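Ferrous iron uptake transporter protein B (Streptococcus thermophilus, PDB 3TAH) is probably the transporter of a GTP-driven ferrous iron uptake system, this chain being the protein's N-terminal G-protein domain with the attached helical domain. Local coordinates at residues N191-R196 / A214-S219; T100-E105 / A202-E207; Q184-L189 / R196-Y201. The protein carries 1 engineered substitution. One frame throughout, in Å; residues are numbered along the deposited sequence.

Overall arrangement
All three contacts involve the helical domain, and they gather round helix 198-206: contacts 2 and 3 use it, and contact 1 touches it through V193 and L216. Contact 2 is the deepest, about 9 Å between its centre and that of the chain. It joins helix 93-105 of the G domain to helix 198-206, with buried charges and a bridging water. Contact 3, largely buried and centred about 17 Å from the chain's centre, holds the same helix against helix 176-189, mainly through one leucine and one alanine. Contact 1 is the most peripheral, centred about 20 Å out, and pairs two loops through thin apolar touches and a water. L205 packs on L189, L216 and L218, tying the three together.

Contact 1: N191-R196 / A214-S219; sequences NSVPQR and AELDLS
V193 and L216 meet where two interhelical loops of the FeoB helical domain pass each other, the one between helices 176-189 and 198-206 and the other leaving helix 210-215 for helix 220-237. V193 CG1 approaches L216 CD2 at 3.9 Å, the two side chains passing at a slant. In V193, chi1 of -61° sets CG1 anti to the carbonyl carbon, on the side where L216 lies, while CG2 lies between the backbone N and the carbonyl carbon and packs on A198 of the next helix. L216 was modelled in two conformers, and this contact belongs to one of them. In L218, chi2 (-179°) sets CD1 anti to CA and leaves CD2, the other branch, to come 4.3 Å from S192 OG, a loose touch, and to meet L189.

The polar edge runs through S192. Its OG is hydrogen-bonded to Q222 NE2 and receives a further bond from a water, which also donates weakly to D217 O. Q222 takes part on the other loop as well, because its OE1 meets S219 N. S219 occupies the N-cap position of helix 220-237, and its OG caps a backbone N of that helix. The water that spans the two loops lies 2.8 Å from S192 OG and 3.4 Å from D217 O.

Contact 2: T100-E105 / A202-E207; sequences TTQLIE and AIKLFE
The junction between the G domain and the helical domain brings helix 93-105 against the C-terminal half of helix 198-206, where E105 meets I203. I203 CD1 lies over the flat face of the E105 carboxylate, 3.5 Å from CD and nearly as far from each oxygen, the two side chains crossing at about a right angle. E105 puts its carboxylate there by a chain extended beyond CG (chi2 163°). Its oxygens are occupied elsewhere: OE1 forms a salt bridge with R249 of helix 241-259, and OE2 is hydrogen-bonded to Y174 OH. The methyl therefore covers a carboxylate whose polar atoms have partners of their own.

Beside this, a water between buried side chains joins the two helices. It donates to Q102 OE1 at 2.5 Å and accepts from K204 NZ at 2.6 Å, both short distances. The Q102 amide is held at both ends, since OE1 also accepts from M62 N and NE2 meets S61 OG; both partners lie just beyond the D55-G58 DxxG motif, in the region corresponding to switch II of other G proteins. K204 NZ is also salt-bridged to E207 OE1 at 2.7 Å, from the syn side and 18° out of the carboxylate plane. The buried lysine is thus balanced by E207, probably stabilising its charge, and its short water link would tie the helical domain to a glutamine that also bonds S61 and M62.

Contact 3: Q184-L189 / R196-Y201; sequences QILEVL and RSARFY
L186 drives one methyl against A198 where helix 198-206 begins beside helix 176-189, the first two helices of the FeoB helical domain, joined by a short loop. This is the tight part: L186 CD2 stands 3.4 Å from A198 CB, closer than carbons usually pack, and 3.6 Å from A198 O. The same methyl comes within 4.1 Å of R199 N, so it nestles against the first turn of the helix and touches backbone as much as side chain. L186 gets there with CG opposite its carbonyl carbon (chi1 -73°), which swings the branch across to the alanine although the side chain does not start in that direction. The small A198 lets the backbones come near, its CA being 6.9 Å from that of L186.

One turn along, the touch is loose. L189 starts toward the other segment, yet CD1 comes no closer than 4.4 Å to A198 O, and this buried leucine packs on L205 instead. The open side belongs to L186, which remains partly exposed. R199 leaves its backbone away from 184-189, but its long chain ends in a salt bridge from NH2 to E179, an earlier residue of helix 176-189.

Helix 176-189 also packs on helix 220-237, with I185 touching both I229 there and A202 and F206 of helix 198-206, while F200 and Y201 carry helix 198-206 onto L77 of helix 67-77 in the G domain.

Contact 1: N191-R196 / A214-S219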
loop_
_atom_site.group_PDB
_atom_site.type_symbol
_atom_site.label_atom_id
_atom_site.label_comp_id
_atom_site.label_asym_id
_atom_site.label_seq_id
_atom_site.Cartn_x
_atom_site.Cartn_y
_atom_site.Cartn_z
ATOM N N ASN A 191 -1.128 -3.043 -23.134
ATOM C CA ASN A 191 0.249 -2.895 -22.635
ATOM C C ASN A 191 0.658 -1.444 -22.346
ATOM O O ASN A 191 1.851 -1.127 -22.296
ATOM C CB ASN A 191 1.250 -3.562 -23.594
ATOM C CG ASN A 191 1.406 -2.823 -24.916
ATOM O OD1 ASN A 191 0.671 -1.879 -25.220
ATOM N ND2 ASN A 191 2.369 -3.273 -25.727
ATOM N N SER A 192 -0.333 -0.571 -22.151
ATOM C CA SER A 192 -0.089 0.843 -21.860
ATOM C C SER A 192 0.538 1.072 -20.503
ATOM O O SER A 192 1.142 2.118 -20.275
ATOM C CB SER A 192 -1.386 1.658 -21.951
ATOM O OG SER A 192 -1.795 1.761 -23.299
ATOM N N VAL A 193 0.390 0.098 -19.611
ATOM C CA VAL A 193 0.996 0.120 -18.286
ATOM C C VAL A 193 1.666 -1.209 -18.011
ATOM O O VAL A 193 1.364 -2.187 -18.675
ATOM C CB VAL A 193 -0.062 0.403 -17.205
ATOM C CG1 VAL A 193 -0.698 1.783 -17.451
ATOM C CG2 VAL A 193 -1.131 -0.671 -17.171
ATOM N N PRO A 194 2.584 -1.266 -17.030
ATOM C CA PRO A 194 3.177 -2.557 -16.680
ATOM C C PRO A 194 2.151 -3.537 -16.108
ATOM O O PRO A 194 1.218 -3.122 -15.403
ATOM C CB PRO A 194 4.222 -2.202 -15.612
ATOM C CG PRO A 194 4.454 -0.717 -15.759
ATOM C CD PRO A 194 3.148 -0.163 -16.235
ATOM N N GLN A 195 2.320 -4.822 -16.418
ATOM C CA GLN A 195 1.466 -5.869 -15.848
ATOM C C GLN A 195 1.446 -5.826 -14.313
ATOM O O GLN A 195 0.385 -5.974 -13.714
ATOM C CB GLN A 195 1.857 -7.265 -16.355
ATOM C CG GLN A 195 1.401 -7.532 -17.807
ATOM C CD GLN A 195 -0.083 -7.819 -17.901
ATOM O OE1 GLN A 195 -0.908 -6.940 -18.243
ATOM N NE2 GLN A 195 -0.441 -9.050 -17.577
ATOM N N ARG A 196 2.597 -5.600 -13.679
ATOM C CA ARG A 196 2.685 -5.654 -12.214
ATOM C C ARG A 196 1.757 -4.666 -11.504
ATOM O O ARG A 196 1.155 -4.999 -10.480
ATOM C CB ARG A 196 4.127 -5.411 -11.754
ATOM C CG ARG A 196 4.327 -5.369 -10.233
ATOM C CD ARG A 196 5.821 -5.272 -9.880
ATOM N NE ARG A 196 6.567 -6.450 -10.333
ATOM C CZ ARG A 196 6.609 -7.638 -9.731
ATOM N NH1 ARG A 196 5.946 -7.885 -8.600
ATOM N NH2 ARG A 196 7.338 -8.611 -10.283
ATOM N N ALA A 214 -3.786 12.383 -16.547
ATOM C CA ALA A 214 -2.833 13.305 -17.158
ATOM C C ALA A 214 -1.545 12.609 -17.595
ATOM O O ALA A 214 -0.952 13.013 -18.580
ATOM C CB ALA A 214 -2.525 14.445 -16.191
ATOM N N GLU A 215 -1.098 11.572 -16.886
ATOM C CA GLU A 215 0.197 10.964 -17.184
ATOM C C GLU A 215 0.173 9.880 -18.266
ATOM O O GLU A 215 1.154 9.729 -18.979
ATOM C CB GLU A 215 0.865 10.387 -15.916
ATOM C CG GLU A 215 0.466 8.970 -15.568
ATOM C CD GLU A 215 1.099 8.436 -14.282
ATOM O OE1 GLU A 215 0.365 7.903 -13.441
ATOM O OE2 GLU A 215 2.320 8.553 -14.113
ATOM N N LEU A 216 -0.927 9.133 -18.365
ATOM C CA LEU A 216 -1.041 8.030 -19.321
ATOM C C LEU A 216 -1.337 8.528 -20.731
ATOM O O LEU A 216 -2.146 9.430 -20.921
ATOM C CB LEU A 216 -2.140 7.050 -18.901
ATOM C CG LEU A 216 -1.779 5.913 -17.947
ATOM C CD1 LEU A 216 -1.299 6.452 -16.628
ATOM C CD2 LEU A 216 -2.970 4.993 -17.734
ATOM N N ASP A 217 -0.677 7.925 -21.713
ATOM C CA ASP A 217 -0.874 8.274 -23.114
ATOM C C ASP A 217 -1.905 7.290 -23.620
ATOM O O ASP A 217 -1.547 6.239 -24.175
ATOM C CB ASP A 217 0.447 8.152 -23.879
ATOM C CG ASP A 217 0.296 8.411 -25.376
ATOM O OD1 ASP A 217 -0.461 9.315 -25.770
ATOM O OD2 ASP A 217 0.956 7.703 -26.161
ATOM N N LEU A 218 -3.177 7.626 -23.399
ATOM C CA LEU A 218 -4.304 6.799 -23.846
ATOM C C LEU A 218 -4.899 7.334 -25.134
ATOM O O LEU A 218 -5.063 8.543 -25.296
ATOM C CB LEU A 218 -5.420 6.718 -22.793
ATOM C CG LEU A 218 -5.003 6.116 -21.446
ATOM C CD1 LEU A 218 -6.188 6.057 -20.472
ATOM C CD2 LEU A 218 -4.353 4.737 -21.616
ATOM N N SER A 219 -5.233 6.420 -26.035
ATOM C CA SER A 219 -5.893 6.785 -27.282
ATOM C C SER A 219 -7.310 7.260 -27.004
ATOM O O SER A 219 -7.888 6.991 -25.925
ATOM C CB SER A 219 -5.937 5.597 -28.237
ATOM O OG SER A 219 -6.849 4.606 -27.778
HETATM O O HOH W 1 0.203 3.332 -24.415
#

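Contact 2: T100-E105 / A202-E207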
loop_
_atom_site.group_PDB
_atom_site.type_symbol
_atom_site.label_atom_id
_atom_site.label_comp_id
_atom_site.label_asym_id
_atom_site.label_seq_id
_atom_site.Cartn_x
_atom_site.Cartn_y
_atom_site.Cartn_z
ATOM N N THR A 100 -3.310 0.211 3.169
ATOM C CA THR A 100 -2.729 -1.088 2.902
ATOM C C THR A 100 -3.282 -1.690 1.604
ATOM O O THR A 100 -2.519 -2.215 0.776
ATOM C CB THR A 100 -2.989 -2.044 4.079
ATOM O OG1 THR A 100 -2.497 -1.460 5.296
ATOM C CG2 THR A 100 -2.338 -3.399 3.809
ATOM N N THR A 101 -4.599 -1.590 1.411
ATOM C CA THR A 101 -5.213 -2.166 0.202
ATOM C C THR A 101 -4.613 -1.545 -1.063
ATOM O O THR A 101 -4.366 -2.224 -2.061
ATOM C CB THR A 101 -6.765 -2.044 0.201
ATOM O OG1 THR A 101 -7.168 -0.667 0.196
ATOM C CG2 THR A 101 -7.399 -2.781 1.398
ATOM N N GLN A 102 -4.361 -0.248 -1.013
ATOM C CA GLN A 102 -3.763 0.461 -2.130
ATOM C C GLN A 102 -2.300 0.109 -2.355
ATOM O O GLN A 102 -1.852 0.034 -3.499
ATOM C CB GLN A 102 -3.908 1.967 -1.926
ATOM C CG GLN A 102 -5.346 2.447 -1.840
ATOM C CD GLN A 102 -5.417 3.894 -1.440
ATOM O OE1 GLN A 102 -4.823 4.738 -2.104
ATOM N NE2 GLN A 102 -6.120 4.195 -0.347
ATOM N N LEU A 103 -1.567 -0.097 -1.263
ATOM C CA LEU A 103 -0.174 -0.549 -1.339
ATOM C C LEU A 103 -0.061 -1.920 -2.019
ATOM O O LEU A 103 0.804 -2.111 -2.881
ATOM C CB LEU A 103 0.471 -0.572 0.045
ATOM C CG LEU A 103 0.566 0.782 0.770
ATOM C CD1 LEU A 103 1.022 0.584 2.226
ATOM C CD2 LEU A 103 1.483 1.788 0.039
ATOM N N ILE A 104 -0.939 -2.862 -1.656
ATOM C CA ILE A 104 -0.926 -4.196 -2.265
ATOM C C ILE A 104 -1.102 -4.072 -3.778
ATOM O O ILE A 104 -0.441 -4.759 -4.553
ATOM C CB ILE A 104 -2.010 -5.125 -1.642
ATOM C CG1 ILE A 104 -1.694 -5.401 -0.158
ATOM C CG2 ILE A 104 -2.103 -6.456 -2.416
ATOM C CD1 ILE A 104 -2.815 -6.083 0.658
ATOM N N GLU A 105 -1.997 -3.180 -4.192
ATOM C CA GLU A 105 -2.340 -2.999 -5.601
ATOM C C GLU A 105 -1.186 -2.457 -6.466
ATOM O O GLU A 105 -1.211 -2.616 -7.685
ATOM C CB GLU A 105 -3.573 -2.106 -5.709
ATOM C CG GLU A 105 -4.812 -2.838 -5.180
ATOM C CD GLU A 105 -5.983 -1.940 -4.852
ATOM O OE1 GLU A 105 -5.855 -0.696 -4.919
ATOM O OE2 GLU A 105 -7.049 -2.501 -4.527
ATOM N N ALA A 202 -5.696 0.568 -13.283
ATOM C CA ALA A 202 -7.082 0.328 -13.673
ATOM C C ALA A 202 -8.058 0.926 -12.641
ATOM O O ALA A 202 -9.050 1.555 -13.004
ATOM C CB ALA A 202 -7.344 -1.159 -13.883
ATOM N N ILE A 203 -7.773 0.732 -11.359
ATOM C CA ILE A 203 -8.627 1.254 -10.293
ATOM C C ILE A 203 -8.581 2.779 -10.274
ATOM O O ILE A 203 -9.616 3.428 -10.118
ATOM C CB ILE A 203 -8.253 0.683 -8.911
ATOM C CG1 ILE A 203 -8.574 -0.805 -8.868
ATOM C CG2 ILE A 203 -9.056 1.403 -7.792
ATOM C CD1 ILE A 203 -7.960 -1.539 -7.717
ATOM N N LYS A 204 -7.385 3.348 -10.424
ATOM C CA LYS A 204 -7.244 4.805 -10.506
ATOM C C LYS A 204 -8.016 5.416 -11.669
ATOM O O LYS A 204 -8.627 6.470 -11.528
ATOM C CB LYS A 204 -5.771 5.195 -10.602
ATOM C CG LYS A 204 -5.033 5.023 -9.293
ATOM C CD LYS A 204 -5.217 6.223 -8.408
ATOM C CE LYS A 204 -4.834 5.955 -6.963
ATOM N NZ LYS A 204 -5.826 5.060 -6.308
ATOM N N LEU A 205 -7.984 4.758 -12.821
ATOM C CA LEU A 205 -8.740 5.229 -13.970
ATOM C C LEU A 205 -10.237 5.164 -13.714
ATOM O O LEU A 205 -10.976 6.087 -14.093
ATOM C CB LEU A 205 -8.394 4.420 -15.219
ATOM C CG LEU A 205 -7.020 4.796 -15.785
ATOM C CD1 LEU A 205 -6.544 3.726 -16.750
ATOM C CD2 LEU A 205 -7.072 6.175 -16.436
ATOM N N PHE A 206 -10.668 4.083 -13.067
ATOM C CA PHE A 206 -12.077 3.907 -12.757
ATOM C C PHE A 206 -12.580 5.059 -11.884
ATOM O O PHE A 206 -13.656 5.620 -12.138
ATOM C CB PHE A 206 -12.344 2.572 -12.062
ATOM C CG PHE A 206 -13.792 2.372 -11.694
ATOM C CD1 PHE A 206 -14.704 1.902 -12.634
ATOM C CD2 PHE A 206 -14.251 2.669 -10.416
ATOM C CE1 PHE A 206 -16.054 1.722 -12.296
ATOM C CE2 PHE A 206 -15.602 2.497 -10.067
ATOM C CZ PHE A 206 -16.504 2.023 -11.001
ATOM N N GLU A 207 -11.786 5.423 -10.882
ATOM C CA GLU A 207 -12.156 6.505 -9.961
ATOM C C GLU A 207 -11.792 7.920 -10.467
ATOM O O GLU A 207 -11.894 8.907 -9.721
ATOM C CB GLU A 207 -11.569 6.228 -8.575
ATOM C CG GLU A 207 -10.090 6.459 -8.483
ATOM C CD GLU A 207 -9.425 5.828 -7.265
ATOM O OE1 GLU A 207 -8.202 6.031 -7.148
ATOM O OE2 GLU A 207 -10.086 5.165 -6.441
HETATM O O HOH W 2 -4.323 3.979 -4.465
#

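Contact 3: Q184-L189 / R196-Y201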
loop_
_atom_site.group_PDB
_atom_site.type_symbol
_atom_site.label_atom_id
_atom_site.label_comp_id
_atom_site.label_asym_id
_atom_site.label_seq_id
_atom_site.Cartn_x
_atom_site.Cartn_y
_atom_site.Cartn_z
ATOM N N GLN A 184 -12.432 -5.054 -17.498
ATOM C CA GLN A 184 -12.657 -4.371 -18.791
ATOM C C GLN A 184 -11.706 -3.194 -18.994
ATOM O O GLN A 184 -11.242 -2.954 -20.114
ATOM C CB GLN A 184 -14.121 -3.972 -18.944
ATOM C CG GLN A 184 -14.986 -5.211 -19.128
ATOM C CD GLN A 184 -16.455 -4.930 -18.961
ATOM O OE1 GLN A 184 -16.912 -3.848 -19.267
ATOM N NE2 GLN A 184 -17.199 -5.918 -18.480
ATOM N N ILE A 185 -11.386 -2.476 -17.918
ATOM C CA ILE A 185 -10.396 -1.400 -18.001
ATOM C C ILE A 185 -9.009 -1.994 -18.305
ATOM O O ILE A 185 -8.267 -1.446 -19.131
ATOM C CB ILE A 185 -10.389 -0.499 -16.743
ATOM C CG1 ILE A 185 -11.684 0.313 -16.690
ATOM C CG2 ILE A 185 -9.187 0.443 -16.763
ATOM C CD1 ILE A 185 -11.916 0.999 -15.350
ATOM N N LEU A 186 -8.673 -3.113 -17.666
ATOM C CA LEU A 186 -7.431 -3.836 -17.982
ATOM C C LEU A 186 -7.366 -4.236 -19.460
ATOM O O LEU A 186 -6.317 -4.074 -20.081
ATOM C CB LEU A 186 -7.248 -5.062 -17.085
ATOM C CG LEU A 186 -6.864 -4.780 -15.635
ATOM C CD1 LEU A 186 -7.003 -6.060 -14.785
ATOM C CD2 LEU A 186 -5.435 -4.189 -15.545
ATOM N N GLU A 187 -8.471 -4.742 -20.014
ATOM C CA GLU A 187 -8.538 -5.079 -21.450
ATOM C C GLU A 187 -8.289 -3.842 -22.305
ATOM O O GLU A 187 -7.517 -3.897 -23.253
ATOM C CB GLU A 187 -9.907 -5.645 -21.853
ATOM C CG GLU A 187 -10.277 -6.987 -21.261
ATOM C CD GLU A 187 -11.796 -7.265 -21.283
ATOM O OE1 GLU A 187 -12.543 -6.638 -22.077
ATOM O OE2 GLU A 187 -12.255 -8.120 -20.494
ATOM N N VAL A 188 -8.931 -2.727 -21.964
ATOM C CA VAL A 188 -8.752 -1.490 -22.700
ATOM C C VAL A 188 -7.309 -0.970 -22.595
ATOM O O VAL A 188 -6.763 -0.445 -23.565
ATOM C CB VAL A 188 -9.712 -0.391 -22.227
ATOM N N LEU A 189 -6.703 -1.122 -21.419
ATOM C CA LEU A 189 -5.327 -0.673 -21.196
ATOM C C LEU A 189 -4.291 -1.414 -22.040
ATOM O O LEU A 189 -3.315 -0.807 -22.505
ATOM C CB LEU A 189 -4.959 -0.788 -19.712
ATOM C CG LEU A 189 -5.461 0.378 -18.861
ATOM C CD1 LEU A 189 -5.335 0.030 -17.388
ATOM C CD2 LEU A 189 -4.682 1.652 -19.166
ATOM N N ARG A 196 2.597 -5.600 -13.679
ATOM C CA ARG A 196 2.685 -5.654 -12.214
ATOM C C ARG A 196 1.757 -4.666 -11.504
ATOM O O ARG A 196 1.155 -4.999 -10.480
ATOM C CB ARG A 196 4.127 -5.411 -11.754
ATOM C CG ARG A 196 4.327 -5.369 -10.233
ATOM C CD ARG A 196 5.821 -5.272 -9.880
ATOM N NE ARG A 196 6.567 -6.450 -10.333
ATOM C CZ ARG A 196 6.609 -7.638 -9.731
ATOM N NH1 ARG A 196 5.946 -7.885 -8.600
ATOM N NH2 ARG A 196 7.338 -8.611 -10.283
ATOM N N SER A 197 1.674 -3.455 -12.050
ATOM C CA SER A 197 0.926 -2.357 -11.463
ATOM C C SER A 197 -0.371 -2.082 -12.215
ATOM O O SER A 197 -1.057 -1.091 -11.921
ATOM C CB SER A 197 1.806 -1.096 -11.424
ATOM O OG SER A 197 2.386 -0.809 -12.689
ATOM N N ALA A 198 -0.725 -2.957 -13.161
ATOM C CA ALA A 198 -1.878 -2.719 -14.040
ATOM C C ALA A 198 -3.150 -2.492 -13.241
ATOM O O ALA A 198 -3.928 -1.603 -13.574
ATOM C CB ALA A 198 -2.081 -3.854 -15.037
ATOM N N ARG A 199 -3.345 -3.275 -12.185
ATOM C CA ARG A 199 -4.539 -3.152 -11.344
ATOM C C ARG A 199 -4.612 -1.796 -10.624
ATOM O O ARG A 199 -5.699 -1.215 -10.524
ATOM C CB ARG A 199 -4.612 -4.311 -10.352
ATOM C CG ARG A 199 -5.917 -4.395 -9.618
ATOM C CD ARG A 199 -6.002 -5.692 -8.828
ATOM N NE ARG A 199 -7.174 -5.659 -7.973
ATOM C CZ ARG A 199 -8.411 -6.004 -8.325
ATOM N NH1 ARG A 199 -8.711 -6.451 -9.543
ATOM N NH2 ARG A 199 -9.385 -5.899 -7.426
ATOM N N PHE A 200 -3.465 -1.303 -10.144
ATOM C CA PHE A 200 -3.386 0.022 -9.530
ATOM C C PHE A 200 -3.885 1.079 -10.509
ATOM O O PHE A 200 -4.691 1.936 -10.156
ATOM C CB PHE A 200 -1.948 0.377 -9.116
ATOM C CG PHE A 200 -1.823 1.753 -8.548
ATOM C CD1 PHE A 200 -1.947 1.958 -7.187
ATOM C CD2 PHE A 200 -1.579 2.847 -9.369
ATOM C CE1 PHE A 200 -1.851 3.228 -6.654
ATOM C CE2 PHE A 200 -1.480 4.121 -8.824
ATOM C CZ PHE A 200 -1.615 4.298 -7.473
ATOM N N TYR A 201 -3.379 1.016 -11.737
ATOM C CA TYR A 201 -3.767 1.978 -12.760
ATOM C C TYR A 201 -5.229 1.810 -13.165
ATOM O O TYR A 201 -5.923 2.802 -13.363
ATOM C CB TYR A 201 -2.870 1.855 -13.986
ATOM C CG TYR A 201 -1.499 2.419 -13.771
ATOM C CD1 TYR A 201 -1.308 3.796 -13.673
ATOM C CD2 TYR A 201 -0.392 1.598 -13.681
ATOM C CE1 TYR A 201 -0.047 4.330 -13.476
ATOM C CE2 TYR A 201 0.868 2.124 -13.489
ATOM C CZ TYR A 201 1.033 3.489 -13.393
ATOM O OH TYR A 201 2.288 4.013 -13.189
#